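Local coordinates for protein putative phosphomethylpyrimidine kinase (Bacteroides thetaiotaomicron, PDB 3MBH) that probably phosphorylates pyridoxal with ATP as a vitamin B6 kinase of the ribokinase clan, and binds pyridoxal in its substrate pocket, at residues D97-K100 / D101-P105; K131-R134 / H135-T138; F251-Q254 / G255-T259; D59-D62 / E63-K66. All blocks are in the same frame, centred on the assembly; numbering follows the deposited sequence. Where two conformers were deposited one is given.

Interaction 1 of 4, residues D97-K100 / D101-P105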
loop_
_atom_site.group_PDB
_atom_site.type_symbol
_atom_site.label_atom_id
_atom_site.label_comp_id
_atom_site.label_asym_id
_atom_site.label_seq_id
_atom_site.Cartn_x
_atom_site.Cartn_y
_atom_site.Cartn_z
ATOM N N ASP A 97 -24.598 10.722 -32.630
ATOM C CA ASP A 97 -25.797 11.313 -31.992
ATOM C C ASP A 97 -25.801 11.165 -30.483
ATOM O O ASP A 97 -26.262 12.060 -29.782
ATOM C CB ASP A 97 -27.079 10.701 -32.567
ATOM C CG ASP A 97 -27.398 11.231 -33.954
ATOM O OD1 ASP A 97 -26.818 12.264 -34.324
ATOM O OD2 ASP A 97 -28.208 10.623 -34.685
ATOM N N PHE A 98 -25.281 10.036 -29.988
ATOM C CA PHE A 98 -25.166 9.778 -28.582
ATOM C C PHE A 98 -24.251 10.803 -27.931
ATOM O O PHE A 98 -24.642 11.427 -26.944
ATOM C CB PHE A 98 -24.653 8.361 -28.344
ATOM C CG PHE A 98 -24.354 8.049 -26.916
ATOM C CD1 PHE A 98 -25.327 8.142 -25.957
ATOM C CD2 PHE A 98 -23.071 7.688 -26.526
ATOM C CE1 PHE A 98 -25.045 7.844 -24.619
ATOM C CE2 PHE A 98 -22.774 7.388 -25.193
ATOM C CZ PHE A 98 -23.763 7.481 -24.228
ATOM N N ILE A 99 -23.091 11.028 -28.542
ATOM C CA ILE A 99 -22.141 12.023 -28.089
ATOM C C ILE A 99 -22.776 13.422 -28.129
ATOM O O ILE A 99 -22.662 14.187 -27.165
ATOM C CB ILE A 99 -20.860 12.009 -28.937
ATOM C CG1 ILE A 99 -20.118 10.710 -28.690
ATOM C CG2 ILE A 99 -19.977 13.238 -28.594
ATOM C CD1 ILE A 99 -19.082 10.363 -29.750
ATOM N N LYS A 100 -23.486 13.728 -29.215
ATOM C CA LYS A 100 -24.138 15.029 -29.321
ATOM C C LYS A 100 -25.115 15.246 -28.167
ATOM O O LYS A 100 -25.132 16.315 -27.544
ATOM C CB LYS A 100 -24.862 15.188 -30.639
ATOM C CG LYS A 100 -25.464 16.610 -30.887
ATOM C CD LYS A 100 -26.334 16.642 -32.139
ATOM C CE LYS A 100 -27.301 15.463 -32.207
ATOM N NZ LYS A 100 -28.471 15.733 -33.123
ATOM N N ASP A 101 -25.918 14.233 -27.873
ATOM C CA ASP A 101 -26.959 14.360 -26.867
ATOM C C ASP A 101 -26.467 14.237 -25.422
ATOM O O ASP A 101 -27.150 14.688 -24.493
ATOM C CB ASP A 101 -28.024 13.306 -27.105
ATOM C CG ASP A 101 -28.806 13.530 -28.411
ATOM O OD1 ASP A 101 -28.727 14.604 -29.024
ATOM O OD2 ASP A 101 -29.479 12.588 -28.844
ATOM N N PHE A 102 -25.330 13.589 -25.205
ATOM C CA PHE A 102 -24.914 13.337 -23.827
ATOM C C PHE A 102 -23.690 14.114 -23.418
ATOM O O PHE A 102 -23.207 14.009 -22.280
ATOM C CB PHE A 102 -24.703 11.833 -23.587
ATOM C CG PHE A 102 -25.978 11.083 -23.329
ATOM C CD1 PHE A 102 -26.820 10.744 -24.358
ATOM C CD2 PHE A 102 -26.351 10.736 -22.047
ATOM C CE1 PHE A 102 -28.007 10.030 -24.115
ATOM C CE2 PHE A 102 -27.534 10.038 -21.802
ATOM C CZ PHE A 102 -28.346 9.672 -22.843
ATOM N N ARG A 103 -23.121 14.867 -24.334
ATOM C CA ARG A 103 -21.900 15.553 -23.946
ATOM C C ARG A 103 -22.292 16.711 -23.040
ATOM O O ARG A 103 -23.427 17.174 -23.044
ATOM C CB ARG A 103 -21.065 16.004 -25.119
ATOM C CG ARG A 103 -21.675 17.087 -25.921
ATOM C CD ARG A 103 -20.903 17.196 -27.265
ATOM N NE ARG A 103 -19.489 17.387 -27.006
ATOM C CZ ARG A 103 -18.486 16.985 -27.781
ATOM N NH1 ARG A 103 -18.709 16.360 -28.933
ATOM N NH2 ARG A 103 -17.236 17.214 -27.377
ATOM N N GLN A 104 -21.365 17.096 -22.191
ATOM C CA GLN A 104 -21.571 18.245 -21.325
ATOM C C GLN A 104 -20.426 19.176 -21.614
ATOM O O GLN A 104 -19.500 18.822 -22.344
ATOM C CB GLN A 104 -21.629 17.801 -19.851
ATOM C CG GLN A 104 -22.875 16.978 -19.578
ATOM C CD GLN A 104 -22.933 16.394 -18.185
ATOM O OE1 GLN A 104 -22.410 15.299 -17.919
ATOM N NE2 GLN A 104 -23.631 17.091 -17.295
ATOM N N PRO A 105 -20.503 20.402 -21.102
ATOM C CA PRO A 105 -19.367 21.319 -21.228
ATOM C C PRO A 105 -18.065 20.777 -20.640
ATOM O O PRO A 105 -17.003 21.016 -21.183
ATOM C CB PRO A 105 -19.842 22.558 -20.451
ATOM C CG PRO A 105 -21.331 22.478 -20.466
ATOM C CD PRO A 105 -21.673 21.021 -20.454
#
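Phe98 and Phe102, one helical turn apart, set their rings against each other at a slant: the centroids are 4.8 Å apart and the planes meet at 43°, too tilted for a stack and too flat for a T-shape. CE1 of Phe98 hangs over one face of the Phe102 ring, displaced toward the rim, and Phe98 CE1 comes to 3.4 Å from Phe102 CD1. The two rings get there by different torsions. In Phe98 the ring swings anti to the backbone N (chi1 173°), toward the next turn, while in Phe102 it stays beside its own N. Both rings face inward. They lie on Ile81 of strand 80-83 and on Ile68 of helix 64-73, and Phe98 reaches on to Ala11 and Val13 of strand 9-17. Residues 97 to 102 form the last turn of helix 91-102, the helix of a right-handed beta-alpha-beta crossover from strand 80-83 to strand 108-111 in the Rossmann-like core of the ribokinase fold.

Helical bonds carry the turn almost to its end: Asp101 N reaches Asp97 O at 2.9 Å, and Phe102 N reaches Phe98 O at 2.9 Å. The following one, Arg103 N to Ile99 O, is weak, and Arg103 is where the chain leaves helical geometry. On another side of the helix the guanidinium of Arg103 folds back across Ile99, NH1 standing 3.4 Å from Ile99 CG2; the same NH1 donates to Lys139 O. Lys100 brings CE to 3.6 Å from Asp101 OD1, but its NZ stops 4.3 Å from that OD1, beyond salt-bridge range, and Asp101 OD2 instead pairs with Lys72.

Interaction 2 of 4, residues K131-R134 / H135-T138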
loop_
_atom_site.group_PDB
_atom_site.type_symbol
_atom_site.label_atom_id
_atom_site.label_comp_id
_atom_site.label_asym_id
_atom_site.label_seq_id
_atom_site.Cartn_x
_atom_site.Cartn_y
_atom_site.Cartn_z
ATOM N N LYS A 131 -14.425 4.754 -43.776
ATOM C CA LYS A 131 -15.042 6.032 -44.126
ATOM C C LYS A 131 -15.915 6.563 -42.971
ATOM O O LYS A 131 -15.823 7.732 -42.641
ATOM C CB LYS A 131 -15.837 5.957 -45.438
ATOM C CG LYS A 131 -14.992 5.566 -46.623
ATOM C CD LYS A 131 -15.720 5.666 -47.919
ATOM C CE LYS A 131 -16.733 4.592 -48.074
ATOM N NZ LYS A 131 -16.826 4.129 -49.511
ATOM N N GLU A 132 -16.711 5.712 -42.323
ATOM C CA GLU A 132 -17.530 6.162 -41.181
ATOM C C GLU A 132 -16.667 6.594 -39.976
ATOM O O GLU A 132 -16.947 7.611 -39.297
ATOM C CB GLU A 132 -18.541 5.083 -40.784
ATOM C CG GLU A 132 -19.622 4.790 -41.821
ATOM C CD GLU A 132 -20.549 5.994 -42.070
ATOM O OE1 GLU A 132 -21.027 6.603 -41.096
ATOM O OE2 GLU A 132 -20.804 6.315 -43.243
HETATM N N MSE A 133 -15.611 5.830 -39.694
HETATM C CA MSE A 133 -14.764 6.161 -38.568
HETATM C C MSE A 133 -14.136 7.547 -38.752
HETATM O O MSE A 133 -13.977 8.288 -37.784
HETATM C CB MSE A 133 -13.713 5.085 -38.354
HETATM C CG MSE A 133 -12.882 5.246 -37.101
HETATM SE SE MSE A 133 -13.984 5.160 -35.469
HETATM C CE MSE A 133 -14.204 3.238 -35.319
ATOM N N ARG A 134 -13.796 7.894 -39.995
ATOM C CA ARG A 134 -13.315 9.224 -40.317
ATOM C C ARG A 134 -14.271 10.330 -39.853
ATOM O O ARG A 134 -13.834 11.405 -39.451
ATOM C CB ARG A 134 -13.081 9.384 -41.838
ATOM C CG ARG A 134 -11.839 8.670 -42.338
ATOM C CD ARG A 134 -11.746 8.770 -43.834
ATOM N NE ARG A 134 -10.726 7.871 -44.349
ATOM C CZ ARG A 134 -10.752 7.296 -45.542
ATOM N NH1 ARG A 134 -11.771 7.492 -46.357
ATOM N NH2 ARG A 134 -9.763 6.507 -45.921
ATOM N N HIS A 135 -15.569 10.056 -39.898
ATOM C CA HIS A 135 -16.550 10.967 -39.369
ATOM C C HIS A 135 -16.563 11.002 -37.837
ATOM O O HIS A 135 -16.593 12.087 -37.245
ATOM C CB HIS A 135 -17.984 10.638 -39.851
ATOM C CG HIS A 135 -19.010 11.601 -39.337
ATOM N ND1 HIS A 135 -19.077 12.910 -39.766
ATOM C CD2 HIS A 135 -19.973 11.467 -38.398
ATOM C CE1 HIS A 135 -20.064 13.530 -39.141
ATOM N NE2 HIS A 135 -20.637 12.673 -38.317
ATOM N N LEU A 136 -16.578 9.834 -37.225
ATOM C CA LEU A 136 -16.683 9.750 -35.782
ATOM C C LEU A 136 -15.520 10.491 -35.094
ATOM O O LEU A 136 -15.732 11.166 -34.087
ATOM C CB LEU A 136 -16.745 8.305 -35.307
ATOM C CG LEU A 136 -16.965 8.158 -33.793
ATOM C CD1 LEU A 136 -18.277 8.878 -33.343
ATOM C CD2 LEU A 136 -16.911 6.668 -33.347
ATOM N N ILE A 137 -14.315 10.418 -35.642
ATOM C CA ILE A 137 -13.202 11.080 -34.942
ATOM C C ILE A 137 -13.385 12.611 -34.852
ATOM O O ILE A 137 -12.824 13.213 -33.956
ATOM C CB ILE A 137 -11.793 10.751 -35.483
ATOM C CG1 ILE A 137 -11.608 11.270 -36.933
ATOM C CG2 ILE A 137 -11.460 9.258 -35.253
ATOM C CD1 ILE A 137 -10.217 11.343 -37.331
ATOM N N THR A 138 -14.196 13.210 -35.736
ATOM C CA THR A 138 -14.391 14.653 -35.761
ATOM C C THR A 138 -15.164 15.089 -34.530
ATOM O O THR A 138 -15.208 16.287 -34.195
ATOM C CB THR A 138 -15.159 15.153 -37.031
ATOM O OG1 THR A 138 -16.508 14.674 -37.033
ATOM C CG2 THR A 138 -14.467 14.706 -38.308
#
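Glu132 O approaches the imidazole of His135 obliquely, while Thr138 OG1 stands over one face of the ring, 4.1 Å above the plane and offset toward the rim. The CG of His135 is anti to the backbone N (chi1 -178°), which takes the ring off the helix and onto Gln93 and Ser96 of helix 91-102. Closer to the backbone, His135 CB sits 3.2 Å from Glu132 O, the carbonyl one turn back. That oxygen receives Leu136 N at 3.1 Å and a weak second bond from His135 N.

This is the C-terminal part of helix 127-136, which packs beside helix 91-102 in the ribokinase-like fold. On the buried side the selenium of Met133 (modelled as selenomethionine) crosses Leu136, with Met133 SE 3.9 Å from CD2 of Leu136; bends at chi2 and chi3 curl the Met133 chain among Leu86, Pro113 and Leu115. Ile137 N continues the helical pattern to Met133 O at 3.0 Å, and Ile137 CG1 packs 3.4 Å from Arg134 O.

Thr138 then turns its hydroxyl back toward the preceding turn. Thr138 OG1 donates to His135 O at 2.6 Å, and Thr138 N donates to the same oxygen at 3.0 Å, two bonds on one carbonyl. Arg134 runs, extended from CG to NE, back toward the start of the helix, where NH2 forms a salt bridge with Asp155 and a hydrogen bond with Tyr152 O.

Interaction 3 of 4, residues F251-Q254 / G255-T259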
loop_
_atom_site.group_PDB
_atom_site.type_symbol
_atom_site.label_atom_id
_atom_site.label_comp_id
_atom_site.label_asym_id
_atom_site.label_seq_id
_atom_site.Cartn_x
_atom_site.Cartn_y
_atom_site.Cartn_z
ATOM N N PHE A 251 2.379 0.842 -17.709
ATOM C CA PHE A 251 1.422 -0.188 -17.318
ATOM C C PHE A 251 1.465 -1.307 -18.321
ATOM O O PHE A 251 1.581 -2.450 -17.936
ATOM C CB PHE A 251 0.006 0.372 -17.222
ATOM C CG PHE A 251 -1.006 -0.598 -16.733
ATOM C CD1 PHE A 251 -0.977 -1.042 -15.417
ATOM C CD2 PHE A 251 -2.004 -1.075 -17.581
ATOM C CE1 PHE A 251 -1.946 -1.958 -14.953
ATOM C CE2 PHE A 251 -2.969 -1.937 -17.128
ATOM C CZ PHE A 251 -2.934 -2.395 -15.809
ATOM N N ILE A 252 1.430 -0.974 -19.598
ATOM C CA ILE A 252 1.491 -1.974 -20.663
ATOM C C ILE A 252 2.814 -2.750 -20.642
ATOM O O ILE A 252 2.805 -3.949 -20.847
ATOM C CB ILE A 252 1.288 -1.344 -22.073
ATOM C CG1 ILE A 252 -0.146 -0.832 -22.206
ATOM C CG2 ILE A 252 1.606 -2.371 -23.191
ATOM C CD1 ILE A 252 -0.315 0.151 -23.367
ATOM N N LEU A 253 3.919 -2.066 -20.407
ATOM C CA LEU A 253 5.222 -2.734 -20.330
ATOM C C LEU A 253 5.236 -3.791 -19.248
ATOM O O LEU A 253 5.688 -4.897 -19.470
ATOM C CB LEU A 253 6.376 -1.746 -20.100
ATOM C CG LEU A 253 7.807 -2.294 -20.040
ATOM C CD1 LEU A 253 8.144 -3.171 -21.277
ATOM C CD2 LEU A 253 8.832 -1.101 -19.917
ATOM N N GLN A 254 4.680 -3.438 -18.104
ATOM C CA GLN A 254 4.555 -4.350 -16.970
ATOM C C GLN A 254 3.695 -5.528 -17.288
ATOM O O GLN A 254 4.056 -6.639 -16.963
ATOM C CB GLN A 254 3.995 -3.617 -15.746
ATOM C CG GLN A 254 4.908 -2.631 -15.247
ATOM C CD GLN A 254 4.380 -1.976 -14.039
ATOM O OE1 GLN A 254 4.640 -2.469 -12.937
ATOM N NE2 GLN A 254 3.565 -0.913 -14.209
ATOM N N GLY A 255 2.563 -5.263 -17.939
ATOM C CA GLY A 255 1.676 -6.316 -18.427
ATOM C C GLY A 255 2.297 -7.266 -19.445
ATOM O O GLY A 255 1.975 -8.440 -19.472
ATOM N N ILE A 256 3.178 -6.757 -20.283
ATOM C CA ILE A 256 3.902 -7.591 -21.263
ATOM C C ILE A 256 4.999 -8.416 -20.564
ATOM O O ILE A 256 5.073 -9.640 -20.762
ATOM C CB ILE A 256 4.429 -6.743 -22.434
ATOM C CG1 ILE A 256 3.234 -6.273 -23.303
ATOM C CG2 ILE A 256 5.494 -7.544 -23.325
ATOM C CD1 ILE A 256 3.585 -5.153 -24.338
ATOM N N ARG A 257 5.822 -7.730 -19.761
ATOM C CA ARG A 257 6.886 -8.323 -18.918
ATOM C C ARG A 257 6.413 -9.478 -18.017
ATOM O O ARG A 257 7.198 -10.340 -17.640
ATOM C CB ARG A 257 7.485 -7.240 -18.008
ATOM C CG ARG A 257 8.710 -6.521 -18.555
ATOM C CD ARG A 257 8.862 -5.107 -18.010
ATOM N NE ARG A 257 9.604 -5.031 -16.750
ATOM C CZ ARG A 257 10.908 -4.834 -16.653
ATOM N NH1 ARG A 257 11.475 -4.757 -15.472
ATOM N NH2 ARG A 257 11.656 -4.724 -17.727
ATOM N N ALA A 258 5.135 -9.436 -17.633
ATOM C CA ALA A 258 4.518 -10.453 -16.779
ATOM C C ALA A 258 4.280 -11.751 -17.571
ATOM O O ALA A 258 4.175 -12.802 -16.972
ATOM C CB ALA A 258 3.192 -9.902 -16.123
ATOM N N THR A 259 4.223 -11.698 -18.904
ATOM C CA THR A 259 4.050 -12.917 -19.730
ATOM C C THR A 259 5.346 -13.635 -20.059
ATOM O O THR A 259 5.324 -14.683 -20.722
ATOM C CB THR A 259 3.375 -12.601 -21.103
ATOM O OG1 THR A 259 4.297 -11.941 -21.973
ATOM C CG2 THR A 259 2.106 -11.828 -20.928
#
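Helix 241-257 closes here, in a buried C-terminal turn that also reaches a subunit boundary. Ile252 and Ile256 lie side by side on the inner surface and point the same way, with Ile252 CG2 3.6 Å from Ile256 CD1. The CG2 branch of Ile252 stands anti to its backbone N and therefore leans toward the next turn. Tyr215 touches both; Ile252 also meets Thr226 and Phe227 of helix 223-236, and Ile256 meets Tyr220.

Leu253 and Arg257 make the neighbouring stripe of the helix, crossing at a slant. Arg257 has two conformers, so its side-chain contacts, which belong to the one given, are less certain. In it Arg257 CD is 3.6 Å from Leu253 CG, the aliphatic part of the arginine lying on the leucine. A bend at chi3 (88°) turns the guanidinium outward, and NH1 forms a salt bridge with Asp246 of the second subunit. Met285 of that subunit packs on both residues, so this end of the ribokinase-like domain forms part of a contact between subunits.

The backbone bonds are regular through Arg257 N to Leu253 O, 2.9 Å. The next, from Ala258 N to Gln254 O, is weak. Thr259 folds back, its OG1 donating to Ile256 O at 2.7 Å in the carbonyl plane, while Thr259 N donates to that same oxygen.

Interaction 4 of 4, residues D59-D62 / E63-K66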
loop_
_atom_site.group_PDB
_atom_site.type_symbol
_atom_site.label_atom_id
_atom_site.label_comp_id
_atom_site.label_asym_id
_atom_site.label_seq_id
_atom_site.Cartn_x
_atom_site.Cartn_y
_atom_site.Cartn_z
ATOM N N ASP A 59 -24.102 -8.667 -33.680
ATOM C CA ASP A 59 -24.099 -7.226 -33.930
ATOM C C ASP A 59 -25.173 -6.655 -33.054
ATOM O O ASP A 59 -26.316 -7.058 -33.169
ATOM C CB ASP A 59 -24.466 -6.995 -35.426
ATOM C CG ASP A 59 -24.641 -5.493 -35.803
ATOM O OD1 ASP A 59 -24.366 -4.568 -35.010
ATOM O OD2 ASP A 59 -25.035 -5.242 -36.966
ATOM N N LEU A 60 -24.848 -5.709 -32.198
ATOM C CA LEU A 60 -25.882 -5.129 -31.315
ATOM C C LEU A 60 -26.399 -3.728 -31.756
ATOM O O LEU A 60 -27.021 -3.000 -30.929
ATOM C CB LEU A 60 -25.392 -5.094 -29.865
ATOM C CG LEU A 60 -25.139 -6.447 -29.167
ATOM C CD1 LEU A 60 -24.490 -6.154 -27.812
ATOM C CD2 LEU A 60 -26.431 -7.250 -29.028
ATOM N N THR A 61 -26.161 -3.379 -33.029
ATOM C CA THR A 61 -26.527 -2.070 -33.582
ATOM C C THR A 61 -27.959 -1.711 -33.224
ATOM O O THR A 61 -28.213 -0.615 -32.739
ATOM C CB THR A 61 -26.374 -2.001 -35.129
ATOM O OG1 THR A 61 -25.018 -2.324 -35.479
ATOM C CG2 THR A 61 -26.790 -0.580 -35.731
ATOM N N ASP A 62 -28.880 -2.641 -33.451
ATOM C CA ASP A 62 -30.255 -2.318 -33.211
ATOM C C ASP A 62 -30.708 -2.280 -31.746
ATOM O O ASP A 62 -31.779 -1.742 -31.463
ATOM C CB ASP A 62 -31.131 -3.204 -34.040
ATOM C CG ASP A 62 -30.879 -2.998 -35.541
ATOM O OD1 ASP A 62 -30.763 -1.833 -35.977
ATOM O OD2 ASP A 62 -30.765 -4.015 -36.265
ATOM N N GLU A 63 -29.900 -2.791 -30.824
ATOM C CA GLU A 63 -30.221 -2.642 -29.408
ATOM C C GLU A 63 -29.739 -1.304 -28.840
ATOM O O GLU A 63 -30.304 -0.813 -27.862
ATOM C CB GLU A 63 -29.627 -3.775 -28.612
ATOM C CG GLU A 63 -30.227 -3.956 -27.221
ATOM C CD GLU A 63 -31.734 -4.288 -27.224
ATOM O OE1 GLU A 63 -32.246 -4.819 -28.236
ATOM O OE2 GLU A 63 -32.403 -4.013 -26.194
HETATM N N MSE A 64 -28.720 -0.713 -29.442
HETATM C CA MSE A 64 -28.090 0.488 -28.900
HETATM C C MSE A 64 -29.066 1.680 -28.787
HETATM O O MSE A 64 -29.128 2.334 -27.748
HETATM C CB MSE A 64 -26.824 0.859 -29.710
HETATM C CG MSE A 64 -25.664 -0.139 -29.540
HETATM SE SE MSE A 64 -24.163 0.061 -30.763
HETATM C CE MSE A 64 -25.206 0.505 -32.280
ATOM N N PRO A 65 -29.850 1.949 -29.834
ATOM C CA PRO A 65 -30.833 3.035 -29.653
ATOM C C PRO A 65 -31.820 2.757 -28.510
ATOM O O PRO A 65 -32.297 3.686 -27.846
ATOM C CB PRO A 65 -31.570 3.111 -31.022
ATOM C CG PRO A 65 -30.561 2.458 -32.001
ATOM C CD PRO A 65 -29.934 1.344 -31.170
ATOM N N LYS A 66 -32.142 1.486 -28.299
ATOM C CA LYS A 66 -33.092 1.120 -27.238
ATOM C C LYS A 66 -32.477 1.391 -25.867
ATOM O O LYS A 66 -33.163 1.935 -24.966
ATOM C CB LYS A 66 -33.489 -0.352 -27.383
ATOM C CG LYS A 66 -34.247 -0.644 -28.700
ATOM C CD LYS A 66 -34.621 -2.137 -28.760
ATOM C CE LYS A 66 -35.385 -2.469 -29.986
ATOM N NZ LYS A 66 -35.429 -3.920 -30.107
#
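Leu60 O accepts two backbone bonds across this turn, from Glu63 N at 2.9 Å and from Met64 N at 3.2 Å, so one oxygen serves two donors. A weak third link runs from Met64 N to Thr61 O. Pro65 has no N-H to continue the pattern; instead, Pro65 CD lies 3.0 Å from Thr61 O. Met64, modelled as selenomethionine in two conformers, keeps CG beside its backbone N (chi1 -69°); in the conformer given, Met64 CG lies 3.5 Å from Leu60 O. On the outer side the extended Lys66 chain runs past Asp62 O, with Lys66 CG 3.9 Å from that oxygen, and Lys66 NZ makes a long salt bridge of 3.8 Å with Glu63 OE1.

Behind this first shell stands Asp59. Its OD1 takes Thr61 N at 2.9 Å, from above the carboxylate plane, closing an Asx turn; Thr61 OG1 also comes very close to that OD1, an approach doubtful in detail. Asp59 is held in turn by a salt bridge from OD2 to Arg90, while Ser88 and Gln91 bond to Thr61 OG1.

The turn carries the chain out of strand 57-59 and into helix 64-73. Thr61, Met64 and Pro65 rest on Ile94 of helix 91-102, and Leu58 of the third subunit packs on Leu60 and Glu63.

Interactions 1, 2 and 4 cluster on one side of the subunit, with interaction 3 across the chain's centre, about 35 Å between centres from interactions 1 and 4. Helix 91-102 joins the cluster: interaction 1 is its last turn, and the other two pack against it. Interactions 1 and 2 touch directly, Ile99 CD1 lying 4.0 Å from Leu136 CD1. Asp97 of interaction 1, a zinc ligand in a crystal structure of this protein though no zinc is bound here, has its side chain about 7 Å from that of His135. Bound pyridoxal is about 9 Å from the Met133 side chain, about 11 Å from that of Leu60 and about 12 Å from that of Ile252.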